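PDB 6O38: acinetobacter secreted protease CpaA from Acinetobacter nosocomialis M2, which is a zinc metalloprotease secreted through the type II secretion system, probably cleaving host glycoproteins, and is held here by its chaperone CpaB. Local coordinates for residues Ile48-Ser53 with Leu72-Gly77; Gly30-Asn35 with Ala54-Tyr59; Ala257-Lys262 with Thr302-Lys307; Gln266-Tyr271 with Leu280-Thr285; Ser492-Arg497 with Gly528-Asn533. All blocks are in the same frame, centred on the assembly; numbering follows the deposited sequence.

Interaction 1: Ile48-Ser53 with Leu72-Gly77; sequences ITIRSS and LKINSG
Ser52 and Gly77 join the two backbones where the segments reach or run past the ends of their strands, and the touching parts, 50-53 and 74-77, run at 60° to each other, not as paired neighbours. The setting is the first of the StcE-like beta-sandwich domains: strand 47-52 is bonded to strands 22-27 and 79-85, whereas strand 71-74 lies at the outer margin of a small sheet with 58-61. Between the two layers Ile50 and Ile74 cross at about a right angle, CG2 of Ile50 resting on CD1 of Ile74 at 3.7 Å. In Ile50 the branch that does the touching stands opposite the backbone N, because CG1 is turned beside that N (chi1 -57°), and this turns the methyl toward the other layer. One step nearer the loops, the CB of Ser52 sits 3.6 Å from CG2 of Ile74 and just as close to the carbonyl O of Asn75. Leu60 and Tyr80 extend this apolar filling from neighbouring strands. Toward the outer end the side chains turn away or only brush the other segment. Asn75 directs its side chain off to Ser57 and Thr115, and its backbone N is bonded to Asp78. The OG of Ser76 lies 3.5 Å from Ser53 CA. The closing link is almost straight: Gly77 N donates to Ser52 O over 2.7 Å with 177° at the hydrogen, while Ser76 CA approaches the same oxygen at 3.4 Å.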
# COMPACT_ATOMS: atom_id res chain seq x y z
N ILE A 48 10.72 -31.23 10.76
CA ILE A 48 11.36 -30.77 9.54
C ILE A 48 12.40 -29.72 9.92
O ILE A 48 12.09 -28.79 10.67
CB ILE A 48 10.35 -30.19 8.53
CG1 ILE A 48 9.49 -31.30 7.94
CG2 ILE A 48 11.06 -29.41 7.43
CD1 ILE A 48 8.57 -30.83 6.83
N THR A 49 13.62 -29.87 9.40
CA THR A 49 14.70 -28.93 9.66
C THR A 49 15.25 -28.43 8.33
O THR A 49 15.63 -29.24 7.47
CB THR A 49 15.81 -29.57 10.49
OG1 THR A 49 15.29 -29.96 11.77
CG2 THR A 49 16.96 -28.60 10.70
N ILE A 50 15.30 -27.11 8.17
CA ILE A 50 15.78 -26.48 6.95
C ILE A 50 17.14 -25.86 7.23
O ILE A 50 17.28 -25.02 8.12
CB ILE A 50 14.79 -25.42 6.44
CG1 ILE A 50 13.41 -26.03 6.22
CG2 ILE A 50 15.31 -24.79 5.15
CD1 ILE A 50 12.36 -25.03 5.77
N ARG A 51 18.15 -26.29 6.47
CA ARG A 51 19.49 -25.73 6.54
C ARG A 51 19.86 -25.13 5.19
O ARG A 51 19.35 -25.55 4.15
CB ARG A 51 20.53 -26.79 6.94
CG ARG A 51 20.39 -27.31 8.35
CD ARG A 51 21.48 -28.32 8.66
NE ARG A 51 21.40 -28.83 10.03
CZ ARG A 51 22.23 -29.73 10.54
NH1 ARG A 51 22.08 -30.14 11.79
NH2 ARG A 51 23.21 -30.23 9.80
N SER A 52 20.75 -24.14 5.21
CA SER A 52 21.17 -23.48 3.99
C SER A 52 22.62 -23.05 4.09
O SER A 52 23.02 -22.41 5.07
CB SER A 52 20.29 -22.26 3.70
OG SER A 52 20.75 -21.56 2.56
N SER A 53 23.41 -23.43 3.08
CA SER A 53 24.77 -22.93 2.92
C SER A 53 24.96 -22.24 1.58
O SER A 53 26.10 -21.97 1.19
CB SER A 53 25.78 -24.08 3.07
OG SER A 53 25.63 -25.04 2.04
N LEU A 72 9.57 -16.13 5.61
CA LEU A 72 10.83 -16.26 6.34
C LEU A 72 11.99 -16.15 5.36
O LEU A 72 12.02 -16.86 4.35
CB LEU A 72 10.91 -17.59 7.09
CG LEU A 72 10.12 -17.75 8.39
CD1 LEU A 72 10.92 -18.58 9.38
CD2 LEU A 72 9.74 -16.40 8.98
N LYS A 73 12.94 -15.28 5.67
CA LYS A 73 14.14 -15.13 4.86
C LYS A 73 15.19 -16.13 5.34
O LYS A 73 15.62 -16.07 6.50
CB LYS A 73 14.68 -13.70 4.95
CG LYS A 73 15.72 -13.34 3.90
CD LYS A 73 16.15 -11.89 4.03
CE LYS A 73 16.94 -11.42 2.81
NZ LYS A 73 18.23 -12.15 2.66
N ILE A 74 15.59 -17.04 4.46
CA ILE A 74 16.57 -18.07 4.78
C ILE A 74 17.91 -17.65 4.18
O ILE A 74 18.02 -17.46 2.97
CB ILE A 74 16.13 -19.44 4.25
CG1 ILE A 74 14.83 -19.89 4.92
CG2 ILE A 74 17.23 -20.47 4.47
CD1 ILE A 74 14.34 -21.24 4.46
N ASN A 75 18.91 -17.50 5.04
CA ASN A 75 20.26 -17.12 4.62
C ASN A 75 21.23 -18.26 4.88
O ASN A 75 20.91 -19.26 5.52
CB ASN A 75 20.71 -15.85 5.35
CG ASN A 75 19.82 -14.66 5.05
OD1 ASN A 75 19.91 -14.06 3.98
ND2 ASN A 75 18.96 -14.31 5.99
N SER A 76 22.45 -18.09 4.37
CA SER A 76 23.50 -19.08 4.57
C SER A 76 23.87 -19.14 6.05
O SER A 76 24.24 -18.13 6.65
CB SER A 76 24.72 -18.73 3.73
OG SER A 76 25.76 -19.68 3.92
N GLY A 77 23.76 -20.33 6.64
CA GLY A 77 24.03 -20.54 8.04
C GLY A 77 22.81 -20.64 8.92
O GLY A 77 22.94 -20.99 10.10

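Interaction 2: Gly30-Asn35 with Ala54-Tyr59; sequences GNWVKN and AAYSSY
The carbonyl oxygen of Lys34 receives the backbone N-H of Tyr59 at 2.8 Å, with the donor lying almost on the extended C=O line (177°), and Ser58 CA adds a weaker C-H approach to the same oxygen. This is the start of a parallel bridge, Asn35 beside Tyr59, in the small sheet of the first beta-sandwich domain. One residue back, Ser58 OG donates to Val33 O over 3.0 Å, so two successive carbonyls of 30-35 are taken up by two successive residues of the other segment. A chi1 of -65° places that hydroxyl, setting OG beside its own backbone N. The indole of Trp32 lies against the loop before strand 58-61. Over one of its faces comes CB of Tyr56, 4.0 Å from the centroid of the five-membered ring, a CH-pi contact. The phenol ring turns its edge toward the six-membered ring of the indole in a T-shaped pair, centroids 5.4 Å apart and planes at 71°. Lys34 N lies over the other indole face, Ser57 O is near the ring plane at its edge, and CB of Ala54 reaches CD1 of Trp32 at 3.9 Å. Ser57 itself turns its hydroxyl to Lys73. Glu47 and Glu92 of the chaperone CpaB pack on Lys34, Asn35 and Tyr59, so the bridge probably holds these side chains where the chaperone meets them.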
# COMPACT_ATOMS: atom_id res chain seq x y z
N GLY A 30 25.15 -25.54 -5.36
CA GLY A 30 24.73 -26.35 -6.48
C GLY A 30 23.40 -27.04 -6.31
O GLY A 30 22.94 -27.73 -7.22
N ASN A 31 22.75 -26.86 -5.16
CA ASN A 31 21.48 -27.51 -4.84
C ASN A 31 20.63 -26.48 -4.10
O ASN A 31 20.70 -26.37 -2.87
CB ASN A 31 21.71 -28.76 -3.99
CG ASN A 31 20.61 -29.79 -4.15
OD1 ASN A 31 19.48 -29.45 -4.48
ND2 ASN A 31 20.95 -31.05 -3.93
N TRP A 32 19.83 -25.73 -4.85
CA TRP A 32 19.16 -24.56 -4.30
C TRP A 32 17.85 -24.30 -5.03
O TRP A 32 17.71 -24.61 -6.22
CB TRP A 32 20.07 -23.32 -4.39
CG TRP A 32 19.37 -22.02 -4.12
CD1 TRP A 32 19.16 -21.44 -2.90
CD2 TRP A 32 18.79 -21.14 -5.09
NE1 TRP A 32 18.49 -20.25 -3.05
CE2 TRP A 32 18.25 -20.04 -4.39
CE3 TRP A 32 18.68 -21.17 -6.48
CZ2 TRP A 32 17.61 -18.99 -5.03
CZ3 TRP A 32 18.04 -20.12 -7.12
CH2 TRP A 32 17.51 -19.05 -6.40
N VAL A 33 16.89 -23.74 -4.30
CA VAL A 33 15.64 -23.26 -4.86
C VAL A 33 15.24 -22.02 -4.08
O VAL A 33 15.56 -21.87 -2.90
CB VAL A 33 14.54 -24.35 -4.82
CG1 VAL A 33 14.14 -24.66 -3.39
CG2 VAL A 33 13.33 -23.94 -5.66
N LYS A 34 14.54 -21.10 -4.75
CA LYS A 34 14.26 -19.80 -4.15
C LYS A 34 13.10 -19.88 -3.15
O LYS A 34 13.22 -19.40 -2.02
CB LYS A 34 13.96 -18.77 -5.23
CG LYS A 34 14.09 -17.33 -4.76
CD LYS A 34 13.86 -16.35 -5.89
CE LYS A 34 14.36 -14.96 -5.52
NZ LYS A 34 15.83 -14.95 -5.27
N ASN A 35 11.98 -20.47 -3.55
CA ASN A 35 10.78 -20.51 -2.74
C ASN A 35 10.59 -21.90 -2.15
O ASN A 35 10.66 -22.90 -2.87
CB ASN A 35 9.55 -20.10 -3.56
CG ASN A 35 9.66 -18.70 -4.12
OD1 ASN A 35 10.28 -17.82 -3.51
ND2 ASN A 35 9.07 -18.47 -5.28
N ALA A 54 23.87 -21.95 0.87
CA ALA A 54 23.96 -21.35 -0.45
C ALA A 54 24.19 -19.85 -0.36
O ALA A 54 23.79 -19.19 0.61
CB ALA A 54 22.68 -21.62 -1.24
N ALA A 55 24.85 -19.30 -1.38
CA ALA A 55 25.08 -17.86 -1.43
C ALA A 55 23.78 -17.10 -1.66
O ALA A 55 23.64 -15.96 -1.18
CB ALA A 55 26.09 -17.53 -2.53
N TYR A 56 22.83 -17.69 -2.37
CA TYR A 56 21.54 -17.06 -2.62
C TYR A 56 20.59 -17.31 -1.46
O TYR A 56 20.56 -18.40 -0.88
CB TYR A 56 20.93 -17.57 -3.92
CG TYR A 56 21.63 -17.11 -5.17
CD1 TYR A 56 22.53 -16.05 -5.13
CD2 TYR A 56 21.40 -17.72 -6.40
CE1 TYR A 56 23.18 -15.61 -6.27
CE2 TYR A 56 22.04 -17.29 -7.54
CZ TYR A 56 22.93 -16.24 -7.48
OH TYR A 56 23.57 -15.81 -8.62
N SER A 57 19.80 -16.29 -1.13
CA SER A 57 18.82 -16.41 -0.06
C SER A 57 17.59 -17.18 -0.54
O SER A 57 17.25 -17.18 -1.73
CB SER A 57 18.39 -15.03 0.44
OG SER A 57 19.48 -14.36 1.05
N SER A 58 16.93 -17.85 0.40
CA SER A 58 15.70 -18.58 0.14
C SER A 58 14.58 -18.00 0.99
O SER A 58 14.82 -17.31 1.99
CB SER A 58 15.87 -20.07 0.41
OG SER A 58 16.80 -20.66 -0.48
N TYR A 59 13.34 -18.30 0.60
CA TYR A 59 12.17 -17.73 1.25
C TYR A 59 11.15 -18.84 1.48
O TYR A 59 10.84 -19.61 0.57
CB TYR A 59 11.57 -16.61 0.40
CG TYR A 59 12.56 -15.50 0.13
CD1 TYR A 59 12.72 -14.45 1.03
CD2 TYR A 59 13.35 -15.50 -1.02
CE1 TYR A 59 13.63 -13.44 0.79
CE2 TYR A 59 14.26 -14.50 -1.26
CZ TYR A 59 14.40 -13.46 -0.36
OH TYR A 59 15.31 -12.46 -0.60

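Interaction 3: Ala257-Lys262 with Thr302-Lys307; sequences ATLTLK and TQPTLK
Pro304 fits tightly against Ala257, Thr258 and Leu259, whereas the other end of the contact, round Lys262 and Thr302, is polar and less enclosed. The place is a junction of two successive StcE-like beta-sandwich domains: segment 257-262 includes the short strand 260-261 of one, and segment 302-307 leads into strand 305-310 of the next. The directions of the touching parts differ by 133°, and the two backbones pass each other without a ladder of hydrogen bonds. On the packed side CB of Pro304 meets CB of Ala257 at 4.0 Å, its CG meets CD2 of Leu259 at the same distance, the side chains crossing at about a right angle, and its CD lies 3.2 Å from Thr258 O. Proline has no N-H, so Thr258 O meets carbon across the contact, Gln303 CA included, and takes a weak bond from Thr260 N within its own segment. Tyr267 packs on both Leu259 and Pro304, and the hydroxyl of Thr258 is bonded to Asp329.

On the partly exposed side Lys262 does most of the bonding. It is bent at chi3 and again at chi4 (-53°), so its methylenes curl across Thr302, CE coming 3.6 Å from OG1 of Thr302. Its ammonium, which also forms a salt bridge with Asp265, reaches Gln303 OE1 in a weak hydrogen bond. The hydroxyl of Thr302 donates to that same amide oxygen, probably helping to hold it in position. A firmer bond is made by Lys262 NZ to Thr302 O, 3.0 Å long, with the nitrogen lifted 51° out of the carbonyl plane.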
# COMPACT_ATOMS: atom_id res chain seq x y z
N ALA A 257 -13.79 15.28 12.01
CA ALA A 257 -14.66 14.57 11.10
C ALA A 257 -15.63 13.66 11.85
O ALA A 257 -15.51 13.43 13.06
CB ALA A 257 -13.84 13.75 10.10
N THR A 258 -16.61 13.14 11.12
CA THR A 258 -17.66 12.29 11.68
C THR A 258 -17.09 10.90 11.92
O THR A 258 -16.90 10.13 10.98
CB THR A 258 -18.87 12.24 10.75
OG1 THR A 258 -19.35 13.57 10.52
CG2 THR A 258 -19.98 11.41 11.37
N LEU A 259 -16.81 10.59 13.18
CA LEU A 259 -16.27 9.28 13.56
C LEU A 259 -17.39 8.37 14.08
O LEU A 259 -17.41 7.96 15.24
CB LEU A 259 -15.17 9.44 14.60
CG LEU A 259 -14.10 10.49 14.29
CD1 LEU A 259 -13.09 10.58 15.43
CD2 LEU A 259 -13.39 10.17 12.98
N THR A 260 -18.33 8.05 13.19
CA THR A 260 -19.43 7.16 13.53
C THR A 260 -19.02 5.71 13.28
O THR A 260 -18.47 5.39 12.22
CB THR A 260 -20.68 7.50 12.72
OG1 THR A 260 -21.11 8.83 13.04
CG2 THR A 260 -21.81 6.53 13.03
N LEU A 261 -19.29 4.85 14.26
CA LEU A 261 -18.87 3.45 14.22
C LEU A 261 -20.09 2.59 13.89
O LEU A 261 -20.91 2.31 14.76
CB LEU A 261 -18.25 3.05 15.56
CG LEU A 261 -17.65 1.65 15.67
CD1 LEU A 261 -16.38 1.54 14.85
CD2 LEU A 261 -17.40 1.31 17.13
N LYS A 262 -20.19 2.18 12.63
CA LYS A 262 -21.31 1.37 12.17
C LYS A 262 -20.91 -0.10 12.12
O LYS A 262 -19.78 -0.49 12.44
CB LYS A 262 -21.78 1.85 10.79
CG LYS A 262 -22.22 3.30 10.75
CD LYS A 262 -22.68 3.70 9.36
CE LYS A 262 -21.55 3.53 8.34
NZ LYS A 262 -20.31 4.25 8.76
N THR A 302 -21.96 9.65 7.71
CA THR A 302 -21.85 8.69 8.81
C THR A 302 -20.44 8.12 8.91
O THR A 302 -20.24 7.11 9.59
CB THR A 302 -22.85 7.55 8.64
OG1 THR A 302 -22.61 6.87 7.40
CG2 THR A 302 -24.28 8.08 8.64
N GLN A 303 -19.46 8.75 8.25
CA GLN A 303 -18.06 8.35 8.28
C GLN A 303 -17.24 9.50 7.71
O GLN A 303 -17.80 10.42 7.10
CB GLN A 303 -17.84 7.06 7.48
CG GLN A 303 -18.20 7.13 6.01
CD GLN A 303 -19.70 7.13 5.76
OE1 GLN A 303 -20.40 6.22 6.18
NE2 GLN A 303 -20.18 8.16 5.08
N PRO A 304 -15.91 9.51 7.89
CA PRO A 304 -15.13 10.68 7.45
C PRO A 304 -15.16 10.93 5.95
O PRO A 304 -14.90 12.07 5.54
CB PRO A 304 -13.71 10.34 7.92
CG PRO A 304 -13.92 9.45 9.10
CD PRO A 304 -15.11 8.61 8.74
N THR A 305 -15.45 9.94 5.11
CA THR A 305 -15.36 10.13 3.67
C THR A 305 -16.49 9.40 2.95
O THR A 305 -16.91 8.31 3.36
CB THR A 305 -14.01 9.62 3.13
OG1 THR A 305 -12.95 10.10 3.97
CG2 THR A 305 -13.78 10.10 1.70
N LEU A 306 -16.97 10.02 1.87
CA LEU A 306 -17.99 9.43 1.01
C LEU A 306 -17.55 9.60 -0.44
O LEU A 306 -17.18 10.71 -0.84
CB LEU A 306 -19.35 10.11 1.23
CG LEU A 306 -20.42 9.84 0.16
CD1 LEU A 306 -20.97 8.42 0.27
CD2 LEU A 306 -21.55 10.86 0.25
N LYS A 307 -17.58 8.52 -1.21
CA LYS A 307 -17.19 8.55 -2.61
C LYS A 307 -18.38 8.12 -3.47
O LYS A 307 -18.97 7.06 -3.22
CB LYS A 307 -15.98 7.66 -2.89
CG LYS A 307 -15.41 7.86 -4.29
CD LYS A 307 -14.08 7.14 -4.48
CE LYS A 307 -12.98 7.78 -3.66
NZ LYS A 307 -11.67 7.12 -3.93

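Interaction 4: Gln266-Tyr271 with Leu280-Thr285; sequences QYEFMY and LISSPT
The ring of Tyr267 receives CD of Pro284 over one face, 3.6 Å from the centroid and 18° off the ring normal, a CH-pi contact in which the two side chains cross at about a right angle. CD1 of Leu280 comes to the edge of the same ring, near its plane, while CB of Ser283 approaches obliquely. With chi1 at -71° the ring stands beside the backbone N of Tyr267, which carries it along the strand to the proline. Its hydroxyl continues to Thr260 O. The second ring, that of Phe269, meets the same Leu280 methyl obliquely, CE2 to CD1 being 3.8 Å, so one leucine branch serves both aromatics.

Strands 266-272 and 277-288 form a beta hairpin of the third StcE-like sandwich domain, and a classic beta bulge interrupts their antiparallel pairing. Ile281 and Ser282 both face Glu268: Glu268 O accepts from Ile281 N at 3.2 Å and only weakly from Ser282 N. In return Glu268 N donates to Ser282 O over 3.0 Å, with an angle of 165° at the hydrogen.

On the face bearing Glu268 and Ser282 their CB atoms touch at 3.6 Å. CD1 of Ile281 lies against the extended chain of Glu268 and against CB of Met270 (a selenomethionine), 3.8 Å away. The carboxylate of Glu268 forms a salt bridge with Arg235, but its other oxygen lies near Asp122 of the chaperone CpaB, a proximity that may favour a proton on one of the two acids. The hydroxyl of Ser282 is hydrogen-bonded to Asn124 and Asp122 of CpaB.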
# COMPACT_ATOMS: atom_id res chain seq x y z
N GLN A 266 -14.23 0.02 10.96
CA GLN A 266 -12.98 -0.08 11.69
C GLN A 266 -12.25 1.26 11.63
O GLN A 266 -12.10 1.84 10.55
CB GLN A 266 -12.09 -1.20 11.14
CG GLN A 266 -10.82 -1.42 11.94
CD GLN A 266 -10.01 -2.60 11.43
OE1 GLN A 266 -10.42 -3.75 11.56
NE2 GLN A 266 -8.86 -2.31 10.83
N TYR A 267 -11.80 1.73 12.79
CA TYR A 267 -11.00 2.94 12.90
C TYR A 267 -9.67 2.60 13.54
O TYR A 267 -9.60 1.75 14.43
CB TYR A 267 -11.72 4.02 13.72
CG TYR A 267 -12.92 4.64 13.05
CD1 TYR A 267 -14.14 3.98 13.00
CD2 TYR A 267 -12.83 5.90 12.47
CE1 TYR A 267 -15.24 4.56 12.39
CE2 TYR A 267 -13.92 6.49 11.86
CZ TYR A 267 -15.13 5.81 11.82
OH TYR A 267 -16.22 6.38 11.21
N GLU A 268 -8.61 3.28 13.10
CA GLU A 268 -7.28 3.11 13.66
C GLU A 268 -6.71 4.47 14.02
O GLU A 268 -6.78 5.41 13.22
CB GLU A 268 -6.35 2.39 12.68
CG GLU A 268 -5.13 1.76 13.33
CD GLU A 268 -4.29 0.96 12.35
OE1 GLU A 268 -3.19 0.52 12.73
OE2 GLU A 268 -4.74 0.76 11.20
N PHE A 269 -6.16 4.58 15.23
CA PHE A 269 -5.60 5.83 15.72
C PHE A 269 -4.16 5.60 16.14
O PHE A 269 -3.79 4.51 16.58
CB PHE A 269 -6.40 6.39 16.90
CG PHE A 269 -7.86 6.61 16.60
CD1 PHE A 269 -8.77 5.57 16.68
CD2 PHE A 269 -8.31 7.87 16.23
CE1 PHE A 269 -10.10 5.78 16.40
CE2 PHE A 269 -9.65 8.08 15.94
CZ PHE A 269 -10.54 7.03 16.03
N MSE A 270 -3.35 6.64 16.01
CA MSE A 270 -1.94 6.57 16.37
C MSE A 270 -1.52 7.83 17.12
O MSE A 270 -1.68 8.94 16.61
CB MSE A 270 -1.07 6.38 15.13
CG MSE A 270 0.42 6.27 15.43
SE MSE A 270 1.50 6.34 13.81
CE MSE A 270 1.07 8.16 13.25
N TYR A 271 -0.97 7.66 18.31
CA TYR A 271 -0.59 8.79 19.14
C TYR A 271 0.73 9.39 18.65
O TYR A 271 1.64 8.67 18.24
CB TYR A 271 -0.46 8.38 20.60
CG TYR A 271 -0.39 9.56 21.55
CD1 TYR A 271 -1.53 10.30 21.85
CD2 TYR A 271 0.81 9.94 22.13
CE1 TYR A 271 -1.48 11.38 22.71
CE2 TYR A 271 0.87 11.02 22.99
CZ TYR A 271 -0.28 11.73 23.28
OH TYR A 271 -0.22 12.81 24.13
N LEU A 280 -5.54 10.26 13.16
CA LEU A 280 -6.44 9.32 12.50
C LEU A 280 -5.76 8.79 11.24
O LEU A 280 -5.55 9.54 10.28
CB LEU A 280 -7.77 10.00 12.16
CG LEU A 280 -8.76 9.17 11.34
CD1 LEU A 280 -9.22 7.96 12.12
CD2 LEU A 280 -9.95 10.02 10.91
N ILE A 281 -5.41 7.51 11.25
CA ILE A 281 -4.66 6.91 10.15
C ILE A 281 -5.48 5.92 9.33
O ILE A 281 -5.01 5.49 8.27
CB ILE A 281 -3.37 6.22 10.66
CG1 ILE A 281 -3.71 5.10 11.65
CG2 ILE A 281 -2.44 7.24 11.30
CD1 ILE A 281 -2.50 4.38 12.19
N SER A 282 -6.68 5.55 9.78
CA SER A 282 -7.52 4.64 9.02
C SER A 282 -8.97 4.85 9.44
O SER A 282 -9.27 4.86 10.64
CB SER A 282 -7.10 3.18 9.25
OG SER A 282 -8.03 2.28 8.68
N SER A 283 -9.85 5.01 8.46
CA SER A 283 -11.26 5.26 8.70
C SER A 283 -12.06 4.74 7.52
O SER A 283 -11.54 4.68 6.40
CB SER A 283 -11.53 6.75 8.92
OG SER A 283 -11.04 7.53 7.85
N PRO A 284 -13.33 4.38 7.72
CA PRO A 284 -14.12 3.82 6.62
C PRO A 284 -14.51 4.87 5.59
O PRO A 284 -14.52 6.07 5.86
CB PRO A 284 -15.36 3.25 7.32
CG PRO A 284 -14.99 3.16 8.77
CD PRO A 284 -14.03 4.28 9.01
N THR A 285 -14.84 4.38 4.40
CA THR A 285 -15.33 5.21 3.30
C THR A 285 -16.58 4.56 2.74
O THR A 285 -16.52 3.42 2.26
CB THR A 285 -14.27 5.38 2.21
OG1 THR A 285 -13.10 5.99 2.76
CG2 THR A 285 -14.81 6.25 1.08

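Interaction 5: Ser492-Arg497 with Gly528-Asn533; sequences SFAAMR and GGNNIN
Hydrogen bonds from the side chains of Arg497 and Asn530 make up most of this contact. The straighter ones come first: Asn530 ND2 donates to Ala494 O over 3.1 Å, approaching from above the carbonyl plane, and Arg497 NH1 donates to Asn533 OD1 over 2.9 Å, with 157° at the hydrogen in both. A weaker, bifurcated pair joins the same arginine to Asn530, whose OD1 lies between NE and NH2; the angles at hydrogen are poor, and the guanidinium and amide planes stand 58° apart. The amide of Asn530 spans two points three residues apart in the chain, its nitrogen on the backbone of Ala494 and its oxygen on the side chain of Arg497. The arginine can meet both asparagines because its CG lies between the backbone N and the carbonyl carbon (chi1 70°) and the chain then runs extended to NE.

Helix 496-504 carries the HExxH zinc-binding motif, with His498 and His502 on the metal and His508 completing the protein ligands. Arg497 directly precedes the first of these histidines, and the side chain of Asn530 is about 9 Å from the zinc ion.

Beyond these bonds, CB of Ala494 comes 4.2 Å from Asn530 ND2; apolar packing comes from outside, where Leu404 of helix 391-411 lies on Ala494 and Arg497. The NH1 of Arg497 also bonds to Thr408, and Val168 of CpaB packs on Asn530.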
# COMPACT_ATOMS: atom_id res chain seq x y z
N SER A 492 8.38 2.22 -15.68
CA SER A 492 7.05 1.63 -15.58
C SER A 492 6.01 2.75 -15.51
O SER A 492 6.33 3.94 -15.57
CB SER A 492 6.96 0.70 -14.37
OG SER A 492 6.80 1.43 -13.17
N PHE A 493 4.74 2.35 -15.38
CA PHE A 493 3.67 3.34 -15.32
C PHE A 493 3.66 4.13 -14.02
O PHE A 493 2.91 5.11 -13.91
CB PHE A 493 2.31 2.66 -15.51
CG PHE A 493 1.96 1.65 -14.45
CD1 PHE A 493 2.34 0.33 -14.59
CD2 PHE A 493 1.26 2.04 -13.32
CE1 PHE A 493 2.02 -0.60 -13.61
CE2 PHE A 493 0.94 1.12 -12.34
CZ PHE A 493 1.31 -0.20 -12.49
N ALA A 494 4.48 3.75 -13.03
CA ALA A 494 4.62 4.54 -11.82
C ALA A 494 5.46 5.79 -12.02
O ALA A 494 5.58 6.59 -11.09
CB ALA A 494 5.22 3.68 -10.70
N ALA A 495 6.06 5.96 -13.20
CA ALA A 495 6.89 7.12 -13.48
C ALA A 495 6.09 8.39 -13.71
O ALA A 495 6.63 9.49 -13.55
CB ALA A 495 7.78 6.85 -14.69
N MSE A 496 4.82 8.27 -14.08
CA MSE A 496 4.01 9.44 -14.41
C MSE A 496 3.80 10.34 -13.20
O MSE A 496 4.00 11.55 -13.29
CB MSE A 496 2.65 9.03 -14.98
CG MSE A 496 1.86 10.21 -15.52
SE MSE A 496 0.05 9.77 -16.06
CE MSE A 496 -0.43 11.47 -16.89
N ARG A 497 3.40 9.75 -12.08
CA ARG A 497 3.24 10.53 -10.86
C ARG A 497 4.54 11.17 -10.41
O ARG A 497 4.52 12.16 -9.67
CB ARG A 497 2.67 9.66 -9.73
CG ARG A 497 3.63 8.61 -9.20
CD ARG A 497 3.06 7.93 -7.97
NE ARG A 497 3.94 6.89 -7.45
CZ ARG A 497 3.60 6.06 -6.46
NH1 ARG A 497 2.41 6.14 -5.90
NH2 ARG A 497 4.47 5.14 -6.05
N GLY A 528 10.98 11.12 -3.55
CA GLY A 528 12.13 10.71 -2.76
C GLY A 528 12.43 9.22 -2.80
O GLY A 528 13.06 8.69 -1.89
N GLY A 529 12.01 8.55 -3.87
CA GLY A 529 12.21 7.11 -3.99
C GLY A 529 11.03 6.39 -4.61
O GLY A 529 11.22 5.38 -5.28
N ASN A 530 9.82 6.89 -4.37
CA ASN A 530 8.63 6.50 -5.14
C ASN A 530 8.24 5.04 -4.90
O ASN A 530 7.94 4.31 -5.85
CB ASN A 530 8.84 6.77 -6.63
CG ASN A 530 7.54 6.78 -7.41
OD1 ASN A 530 6.47 7.05 -6.86
ND2 ASN A 530 7.62 6.48 -8.70
N ASN A 531 8.25 4.60 -3.64
CA ASN A 531 7.82 3.25 -3.32
C ASN A 531 6.61 3.20 -2.39
O ASN A 531 6.19 2.10 -1.99
CB ASN A 531 8.98 2.44 -2.71
CG ASN A 531 9.59 3.09 -1.49
OD1 ASN A 531 8.96 3.92 -0.83
ND2 ASN A 531 10.82 2.71 -1.18
N ILE A 532 6.03 4.34 -2.02
CA ILE A 532 4.76 4.40 -1.31
C ILE A 532 3.88 5.44 -1.99
O ILE A 532 4.37 6.37 -2.64
CB ILE A 532 4.93 4.72 0.20
CG1 ILE A 532 5.56 6.10 0.39
CG2 ILE A 532 5.75 3.64 0.90
CD1 ILE A 532 5.63 6.53 1.84
N ASN A 533 2.57 5.27 -1.83
CA ASN A 533 1.60 6.08 -2.57
C ASN A 533 1.31 7.39 -1.84
O ASN A 533 0.19 7.67 -1.41
CB ASN A 533 0.32 5.28 -2.80
CG ASN A 533 0.57 3.98 -3.52
OD1 ASN A 533 1.48 3.87 -4.35
ND2 ASN A 533 -0.24 2.97 -3.22

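The five contacts fall into two touching pairs and one separate site. Interactions 1 and 2 lie in the first StcE-like domain with centres 9 Å apart; their segments alternate along the chain, and strands 58-61 and 71-74 are neighbours in one small sheet. Far along the chain, interactions 3 and 4 are 11 Å apart between centres, the hairpin of interaction 4 falling between the two segments of interaction 3, and Tyr267 belongs to the packing of both. Interaction 5 comes last, beside the zinc site, with its centre 25 Å from that of interaction 4. CpaB reaches interactions 2, 4 and 5, so the chaperone touches accessory domains and protease alike.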